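Local structure of intracellular protein transport protein USO1 (Saccharomyces cerevisiae S288c, 6LSU) at residues L338-L342 / F376-D380; R367-Q373 / A433-N438. The protein is required for transport of proteins from the endoplasmic reticulum to the Golgi complex, the chain described here forming its globular head. All blocks are in the same frame, centred on the assembly; numbering follows the deposited sequence.

Interaction 1: residues L338-L342 / F376-D380; sequences LMVVL and FSKID
The ring of F376 is met by two leucines of helix 337-346: CD2 of L338 stands at the edge, near the ring plane and 4.2 Å from F376 CD1, while CD1 of L342 comes to 3.6 Å from F376 CE1. The second methyl of L342, CD2, also approaches CE1, so the isobutyl fork bears on one corner of the ring. Beyond the two segments, F376 packs on V404, V405 and L408 of helix 404-414, and its ring meets that of Y434 with the planes about 55° apart.

The contact joins successive armadillo repeats of the head. Residues 338-342, on helix 337-346, fall in ARM 6; residues 376-380 lie in ARM 7, where a type I beta turn from F376 to I379, closed by the bond from I379 N to F376 O, leads out of helix 370-376 into strand 380-384. Backbone hydrogen bonding between I379 and V404 ties this exit to helix 404-414.

I379 is the other half of the apolar patch. Its CD1 touches both leucines, at 3.8 Å from L338 CD2 and 3.8 Å from L342 CD1; these two residues are one helical turn apart and both point toward the turn. L342 and I379 cross at about a right angle. L338 also packs on M365 and L342 on A362 of helix 354-366. The branch methyl of I379, CG2, serves M339 instead, and the two side chains run past each other in opposite directions. M339 starts with CG trans to the backbone N (chi1 -172°), and the bend that follows at chi2 (67°) carries the sulfur to 3.7 Å from I379 CG2. Its terminal methyl reaches further along the chain, where M339 CE lies 4.0 Å from D380 O.

Interaction 2: residues R367-Q373 / A433-N438; sequences RSNEHAQ and AYFMDN
The carboxamide of Q373 reaches across to A433-N438 and is gripped by three hydrogen bonds. Its NE2 donates one hydrogen bond to M436 O (2.8 Å), on a lone pair in the carbonyl plane, and a second to A433 O (2.9 Å), so one amide nitrogen bridges two carbonyls where helix 421-435 ends. On its other side, OE1 accepts from N438 ND2 at 2.7 Å; that donor sits above the carbonyl plane of Q373, and the two amide planes are turned 37° apart. Beyond CG the glutamine is extended (chi2 164°), which carries its amide this far. A leucine here would probably leave N438 ND2 without its acceptor and take from the carbonyls of A433 and M436 the donor that they share.

Both segments also hold a helix N-cap. N369 OD1 accepts from A372 N at 2.8 Å, and N438 OD1 makes a weak bond to L441 N. Among the remaining polar groups, S368 OG lies 2.6 Å from D437 OD2.

Van der Waals contacts add to these. R367 and M436 run side by side in the same direction, with R367 CD 4.1 Å from M436 CE, and R367 NH1 lies 3.7 Å from A433 CB. The backbone O of Q373 meets the edge of the Y434 ring near its plane.

The contact joins the start of helix 370-376 to the turn between helices 421-435 and 439-459. A372 and A433 both rest on V366 of helix 354-366, N369 ND2 bonds Q329 and N330 of helix 325-333, and Q373 and Y434 pack on L441 of helix 439-459.

Overall arrangement
The two contacts involve opposite ends of helix 370-376, interaction 2 at its start and interaction 1 at its exit, with centres about 13 Å apart. They meet directly where F376 and S377 pack against Y434, so helix 421-435 takes part in both neighbourhoods. Each is partly buried, but the chemistry differs. Interaction 1 is apolar, its leucines and phenylalanine buried and its methionine and isoleucine partly exposed. Interaction 2 is larger and mainly polar: a buried glutamine bonds backbone carbonyls at a helix end and is itself held by a buried asparagine, while S368, E370 and D437 form an exposed margin. Interaction 1 joins ARM 6 to ARM 7; interaction 2 brings together the two ends of ARM 7, where it meets ARM 6 and ARM 8.

Interaction 1: residues L338-L342 / F376-D380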
ATOM      1  N   LEU A 338     -12.946  -4.939  11.202  1.00 59.48           N
ATOM      2  CA  LEU A 338     -13.558  -4.822   9.852  1.00 58.16           C
ATOM      3  C   LEU A 338     -14.526  -3.657   9.814  1.00 58.66           C
ATOM      4  O   LEU A 338     -14.505  -2.870   8.833  1.00 80.15           O
ATOM      5  CB  LEU A 338     -14.331  -6.081   9.471  1.00 59.81           C
ATOM      6  CG  LEU A 338     -14.920  -6.033   8.051  1.00 66.89           C
ATOM      7  CD1 LEU A 338     -13.826  -5.798   7.010  1.00 65.13           C
ATOM      8  CD2 LEU A 338     -15.697  -7.313   7.726  1.00 59.56           C
ATOM      9  N   MET A 339     -15.394  -3.589  10.789  1.00 56.40           N
ATOM     10  CA  MET A 339     -16.431  -2.553  10.859  1.00 61.36           C
ATOM     11  C   MET A 339     -15.703  -1.232  11.061  1.00 57.59           C
ATOM     12  O   MET A 339     -16.110  -0.221  10.525  1.00 69.86           O
ATOM     13  CB  MET A 339     -17.396  -2.821  12.023  1.00 62.28           C
ATOM     14  CG  MET A 339     -18.575  -1.896  11.994  1.00 67.70           C
ATOM     15  SD  MET A 339     -19.577  -2.301  10.539  1.00 78.53           S
ATOM     16  CE  MET A 339     -20.067  -0.630  10.080  1.00 75.76           C
ATOM     17  N   VAL A 340     -14.680  -1.214  11.883  1.00 59.27           N
ATOM     18  CA  VAL A 340     -13.957   0.072  12.137  1.00 56.56           C
ATOM     19  C   VAL A 340     -13.234   0.528  10.851  1.00 54.50           C
ATOM     20  O   VAL A 340     -13.300   1.750  10.558  1.00 58.85           O
ATOM     21  CB  VAL A 340     -13.006  -0.035  13.333  1.00 54.48           C
ATOM     22  CG1 VAL A 340     -12.226   1.267  13.504  1.00 59.82           C
ATOM     23  CG2 VAL A 340     -13.802  -0.327  14.594  1.00 56.72           C
ATOM     24  N   VAL A 341     -12.542  -0.363  10.130  1.00 48.73           N
ATOM     25  CA  VAL A 341     -11.814   0.154   8.933  1.00 53.42           C
ATOM     26  C   VAL A 341     -12.825   0.602   7.847  1.00 50.05           C
ATOM     27  O   VAL A 341     -12.542   1.543   7.169  1.00 49.14           O
ATOM     28  CB  VAL A 341     -10.658  -0.751   8.443  1.00 49.54           C
ATOM     29  CG1 VAL A 341      -9.981  -1.527   9.548  1.00 50.87           C
ATOM     30  CG2 VAL A 341     -11.021  -1.609   7.298  1.00 50.82           C
ATOM     31  N   LEU A 342     -13.990  -0.031   7.724  1.00 53.45           N
ATOM     32  CA  LEU A 342     -15.033   0.352   6.736  1.00 51.32           C
ATOM     33  C   LEU A 342     -15.651   1.662   7.140  1.00 51.00           C
ATOM     34  O   LEU A 342     -15.996   2.395   6.226  1.00 55.30           O
ATOM     35  CB  LEU A 342     -16.141  -0.698   6.649  1.00 56.13           C
ATOM     36  CG  LEU A 342     -15.771  -2.017   5.981  1.00 53.51           C
ATOM     37  CD1 LEU A 342     -16.955  -2.984   6.055  1.00 58.37           C
ATOM     38  CD2 LEU A 342     -15.348  -1.779   4.553  1.00 51.05           C
ATOM     39  N   PHE A 376     -19.564  -9.692   5.364  1.00 65.78           N
ATOM     40  CA  PHE A 376     -19.445  -8.444   4.571  1.00 59.24           C
ATOM     41  C   PHE A 376     -20.777  -8.096   3.907  1.00 55.21           C
ATOM     42  O   PHE A 376     -21.248  -6.948   3.990  1.00 59.36           O
ATOM     43  CB  PHE A 376     -18.331  -8.596   3.537  1.00 60.00           C
ATOM     44  CG  PHE A 376     -17.860  -7.263   3.024  1.00 57.88           C
ATOM     45  CD1 PHE A 376     -17.033  -6.472   3.804  1.00 52.08           C
ATOM     46  CD2 PHE A 376     -18.289  -6.801   1.788  1.00 54.32           C
ATOM     47  CE1 PHE A 376     -16.616  -5.242   3.336  1.00 56.47           C
ATOM     48  CE2 PHE A 376     -17.907  -5.558   1.337  1.00 54.28           C
ATOM     49  CZ  PHE A 376     -17.077  -4.775   2.102  1.00 56.50           C
ATOM     50  N   SER A 377     -21.399  -9.065   3.264  1.00 57.05           N
ATOM     51  CA  SER A 377     -22.672  -8.869   2.531  1.00 60.80           C
ATOM     52  C   SER A 377     -23.791  -8.389   3.451  1.00 56.36           C
ATOM     53  O   SER A 377     -24.771  -7.994   2.918  1.00 61.92           O
ATOM     54  CB  SER A 377     -23.124 -10.102   1.874  1.00 60.43           C
ATOM     55  OG  SER A 377     -23.437 -11.020   2.897  1.00 70.11           O
ATOM     56  N   LYS A 378     -23.627  -8.416   4.778  1.00 65.58           N
ATOM     57  CA  LYS A 378     -24.688  -8.038   5.763  1.00 59.66           C
ATOM     58  C   LYS A 378     -24.372  -6.709   6.427  1.00 55.76           C
ATOM     59  O   LYS A 378     -25.221  -6.164   7.190  1.00 64.01           O
ATOM     60  CB  LYS A 378     -24.851  -9.127   6.814  1.00 67.53           C
ATOM     61  CG  LYS A 378     -24.967 -10.534   6.240  1.00 72.58           C
ATOM     62  CD  LYS A 378     -25.539 -11.511   7.208  1.00 82.04           C
ATOM     63  CE  LYS A 378     -24.576 -11.911   8.300  1.00 82.92           C
ATOM     64  NZ  LYS A 378     -24.972 -13.209   8.876  1.00 93.86           N
ATOM     65  N   ILE A 379     -23.213  -6.140   6.102  1.00 53.75           N
ATOM     66  CA  ILE A 379     -22.816  -4.843   6.704  1.00 52.83           C
ATOM     67  C   ILE A 379     -23.556  -3.685   6.008  1.00 58.24           C
ATOM     68  O   ILE A 379     -23.586  -3.593   4.744  1.00 53.22           O
ATOM     69  CB  ILE A 379     -21.314  -4.687   6.669  1.00 52.33           C
ATOM     70  CG1 ILE A 379     -20.659  -5.891   7.332  1.00 53.78           C
ATOM     71  CG2 ILE A 379     -20.957  -3.354   7.283  1.00 54.89           C
ATOM     72  CD1 ILE A 379     -19.155  -5.878   7.284  1.00 57.08           C
ATOM     73  N   ASP A 380     -24.123  -2.814   6.842  1.00 63.36           N
ATOM     74  CA  ASP A 380     -24.886  -1.601   6.473  1.00 65.39           C
ATOM     75  C   ASP A 380     -24.178  -0.397   7.109  1.00 66.35           C
ATOM     76  O   ASP A 380     -23.594  -0.518   8.199  1.00 70.71           O
ATOM     77  CB  ASP A 380     -26.335  -1.693   6.938  1.00 69.83           C
ATOM     78  CG  ASP A 380     -27.169  -2.751   6.226  1.00 88.59           C
ATOM     79  OD1 ASP A 380     -27.021  -2.893   4.965  1.00 87.11           O
ATOM     80  OD2 ASP A 380     -27.977  -3.436   6.933  1.00 99.20           O
TER

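Interaction 2: residues R367-Q373 / A433-N438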
ATOM      1  N   ARG A 367     -10.663 -11.132   1.398  1.00 42.71           N
ATOM      2  CA  ARG A 367     -10.319 -11.817   0.144  1.00 45.08           C
ATOM      3  C   ARG A 367     -10.391 -13.329   0.328  1.00 46.68           C
ATOM      4  O   ARG A 367      -9.602 -13.863   1.071  1.00 56.48           O
ATOM      5  CB  ARG A 367      -8.908 -11.410  -0.277  1.00 49.84           C
ATOM      6  CG  ARG A 367      -8.516 -11.995  -1.639  1.00 53.45           C
ATOM      7  CD  ARG A 367      -7.641 -11.128  -2.526  1.00 53.97           C
ATOM      8  NE  ARG A 367      -6.840 -10.243  -1.689  1.00 60.93           N
ATOM      9  CZ  ARG A 367      -6.886  -8.925  -1.703  1.00 59.29           C
ATOM     10  NH1 ARG A 367      -7.654  -8.307  -2.556  1.00 62.99           N
ATOM     11  NH2 ARG A 367      -6.171  -8.219  -0.853  1.00 67.11           N
ATOM     12  N   SER A 368     -11.284 -14.006  -0.360  1.00 54.47           N
ATOM     13  CA  SER A 368     -11.257 -15.497  -0.511  1.00 58.39           C
ATOM     14  C   SER A 368     -11.649 -16.257   0.768  1.00 57.43           C
ATOM     15  O   SER A 368     -11.121 -17.327   0.985  1.00 62.56           O
ATOM     16  CB  SER A 368      -9.892 -15.922  -0.944  1.00 53.32           C
ATOM     17  OG  SER A 368      -9.963 -16.241  -2.300  1.00 62.62           O
ATOM     18  N   ASN A 369     -12.515 -15.687   1.594  1.00 58.68           N
ATOM     19  CA  ASN A 369     -12.897 -16.215   2.921  1.00 52.96           C
ATOM     20  C   ASN A 369     -14.414 -16.130   2.922  1.00 54.67           C
ATOM     21  O   ASN A 369     -14.884 -14.990   3.175  1.00 52.87           O
ATOM     22  CB  ASN A 369     -12.257 -15.351   3.998  1.00 55.49           C
ATOM     23  CG  ASN A 369     -12.489 -15.829   5.413  1.00 56.38           C
ATOM     24  OD1 ASN A 369     -13.619 -16.154   5.816  1.00 57.27           O
ATOM     25  ND2 ASN A 369     -11.419 -15.817   6.189  1.00 55.46           N
ATOM     26  N   GLU A 370     -15.111 -17.225   2.531  1.00 51.16           N
ATOM     27  CA  GLU A 370     -16.587 -17.315   2.591  1.00 53.27           C
ATOM     28  C   GLU A 370     -17.099 -16.537   3.822  1.00 52.04           C
ATOM     29  O   GLU A 370     -17.948 -15.661   3.697  1.00 62.26           O
ATOM     30  CB  GLU A 370     -17.007 -18.784   2.700  1.00 60.41           C
ATOM     31  CG  GLU A 370     -17.347 -19.489   1.403  1.00 65.91           C
ATOM     32  CD  GLU A 370     -18.493 -20.479   1.563  1.00 74.41           C
ATOM     33  OE1 GLU A 370     -18.416 -21.613   0.999  1.00 81.80           O
ATOM     34  OE2 GLU A 370     -19.452 -20.122   2.293  1.00 86.86           O
ATOM     35  N   HIS A 371     -16.600 -16.877   5.002  1.00 53.73           N
ATOM     36  CA  HIS A 371     -17.114 -16.354   6.296  1.00 51.09           C
ATOM     37  C   HIS A 371     -16.965 -14.813   6.309  1.00 51.14           C
ATOM     38  O   HIS A 371     -17.948 -14.088   6.688  1.00 51.20           O
ATOM     39  CB  HIS A 371     -16.375 -17.004   7.486  1.00 54.51           C
ATOM     40  CG  HIS A 371     -16.875 -16.432   8.760  1.00 46.99           C
ATOM     41  ND1 HIS A 371     -16.091 -15.839   9.671  1.00 45.02           N
ATOM     42  CD2 HIS A 371     -18.129 -16.202   9.149  1.00 46.75           C
ATOM     43  CE1 HIS A 371     -16.836 -15.277  10.592  1.00 46.01           C
ATOM     44  NE2 HIS A 371     -18.083 -15.492  10.296  1.00 46.60           N
ATOM     45  N   ALA A 372     -15.787 -14.312   5.928  1.00 45.01           N
ATOM     46  CA  ALA A 372     -15.543 -12.849   5.784  1.00 52.20           C
ATOM     47  C   ALA A 372     -16.476 -12.241   4.720  1.00 46.62           C
ATOM     48  O   ALA A 372     -17.187 -11.288   5.048  1.00 51.47           O
ATOM     49  CB  ALA A 372     -14.070 -12.545   5.543  1.00 48.96           C
ATOM     50  N   GLN A 373     -16.579 -12.841   3.559  1.00 42.13           N
ATOM     51  CA  GLN A 373     -17.477 -12.395   2.466  1.00 44.02           C
ATOM     52  C   GLN A 373     -18.961 -12.456   2.863  1.00 54.03           C
ATOM     53  O   GLN A 373     -19.734 -11.466   2.582  1.00 53.54           O
ATOM     54  CB  GLN A 373     -17.221 -13.252   1.234  1.00 40.07           C
ATOM     55  CG  GLN A 373     -15.811 -13.020   0.701  1.00 46.75           C
ATOM     56  CD  GLN A 373     -15.360 -14.090  -0.253  1.00 45.31           C
ATOM     57  OE1 GLN A 373     -15.938 -15.159  -0.319  1.00 56.12           O
ATOM     58  NE2 GLN A 373     -14.363 -13.780  -1.058  1.00 45.51           N
ATOM     59  N   ALA A 433     -12.386  -8.562  -3.920  1.00 56.91           N
ATOM     60  CA  ALA A 433     -11.961  -9.334  -2.742  1.00 56.37           C
ATOM     61  C   ALA A 433     -13.229 -10.004  -2.175  1.00 61.82           C
ATOM     62  O   ALA A 433     -13.282 -11.252  -1.851  1.00 55.25           O
ATOM     63  CB  ALA A 433     -11.308  -8.424  -1.741  1.00 61.12           C
ATOM     64  N   TYR A 434     -14.304  -9.246  -2.166  1.00 53.15           N
ATOM     65  CA  TYR A 434     -15.609  -9.742  -1.721  1.00 51.54           C
ATOM     66  C   TYR A 434     -16.127 -10.911  -2.558  1.00 56.95           C
ATOM     67  O   TYR A 434     -16.707 -11.905  -2.037  1.00 53.56           O
ATOM     68  CB  TYR A 434     -16.553  -8.577  -1.769  1.00 51.24           C
ATOM     69  CG  TYR A 434     -17.992  -8.930  -1.601  1.00 56.01           C
ATOM     70  CD1 TYR A 434     -18.472  -9.344  -0.381  1.00 57.56           C
ATOM     71  CD2 TYR A 434     -18.896  -8.693  -2.626  1.00 63.31           C
ATOM     72  CE1 TYR A 434     -19.823  -9.558  -0.185  1.00 61.26           C
ATOM     73  CE2 TYR A 434     -20.256  -8.885  -2.442  1.00 63.36           C
ATOM     74  CZ  TYR A 434     -20.714  -9.333  -1.215  1.00 60.11           C
ATOM     75  OH  TYR A 434     -22.026  -9.579  -0.996  1.00 60.25           O
ATOM     76  N   PHE A 435     -15.966 -10.852  -3.864  1.00 56.81           N
ATOM     77  CA  PHE A 435     -16.535 -11.903  -4.730  1.00 46.35           C
ATOM     78  C   PHE A 435     -15.503 -12.987  -4.906  1.00 46.66           C
ATOM     79  O   PHE A 435     -15.914 -14.097  -5.358  1.00 50.74           O
ATOM     80  CB  PHE A 435     -16.889 -11.376  -6.124  1.00 46.82           C
ATOM     81  CG  PHE A 435     -18.089 -10.482  -6.150  1.00 45.10           C
ATOM     82  CD1 PHE A 435     -19.322 -10.925  -5.711  1.00 49.12           C
ATOM     83  CD2 PHE A 435     -18.002  -9.194  -6.641  1.00 49.00           C
ATOM     84  CE1 PHE A 435     -20.420 -10.069  -5.693  1.00 49.82           C
ATOM     85  CE2 PHE A 435     -19.095  -8.332  -6.611  1.00 45.36           C
ATOM     86  CZ  PHE A 435     -20.299  -8.774  -6.144  1.00 46.97           C
ATOM     87  N   MET A 436     -14.236 -12.714  -4.614  1.00 47.97           N
ATOM     88  CA  MET A 436     -13.153 -13.673  -4.993  1.00 53.55           C
ATOM     89  C   MET A 436     -13.501 -15.083  -4.524  1.00 55.03           C
ATOM     90  O   MET A 436     -13.753 -15.249  -3.313  1.00 67.89           O
ATOM     91  CB  MET A 436     -11.819 -13.265  -4.370  1.00 56.68           C
ATOM     92  CG  MET A 436     -10.694 -14.009  -4.976  1.00 61.43           C
ATOM     93  SD  MET A 436     -10.443 -13.323  -6.587  1.00 73.82           S
ATOM     94  CE  MET A 436      -9.516 -11.850  -6.105  1.00 68.78           C
ATOM     95  N   ASP A 437     -13.496 -16.035  -5.466  1.00 56.99           N
ATOM     96  CA  ASP A 437     -13.639 -17.510  -5.249  1.00 55.14           C
ATOM     97  C   ASP A 437     -14.946 -17.869  -4.554  1.00 54.45           C
ATOM     98  O   ASP A 437     -14.970 -18.872  -3.853  1.00 67.11           O
ATOM     99  CB  ASP A 437     -12.492 -18.045  -4.409  1.00 58.99           C
ATOM    100  CG  ASP A 437     -11.188 -17.945  -5.151  1.00 66.32           C
ATOM    101  OD1 ASP A 437     -11.190 -18.303  -6.357  1.00 69.76           O
ATOM    102  OD2 ASP A 437     -10.191 -17.521  -4.518  1.00 68.65           O
ATOM    103  N   ASN A 438     -16.010 -17.112  -4.806  1.00 53.32           N
ATOM    104  CA  ASN A 438     -17.351 -17.311  -4.209  1.00 46.43           C
ATOM    105  C   ASN A 438     -18.407 -17.230  -5.317  1.00 52.35           C
ATOM    106  O   ASN A 438     -19.137 -16.175  -5.461  1.00 55.08           O
ATOM    107  CB  ASN A 438     -17.521 -16.261  -3.134  1.00 48.95           C
ATOM    108  CG  ASN A 438     -18.586 -16.596  -2.132  1.00 55.24           C
ATOM    109  OD1 ASN A 438     -19.573 -17.285  -2.465  1.00 59.73           O
ATOM    110  ND2 ASN A 438     -18.415 -16.071  -0.914  1.00 57.69           N
TER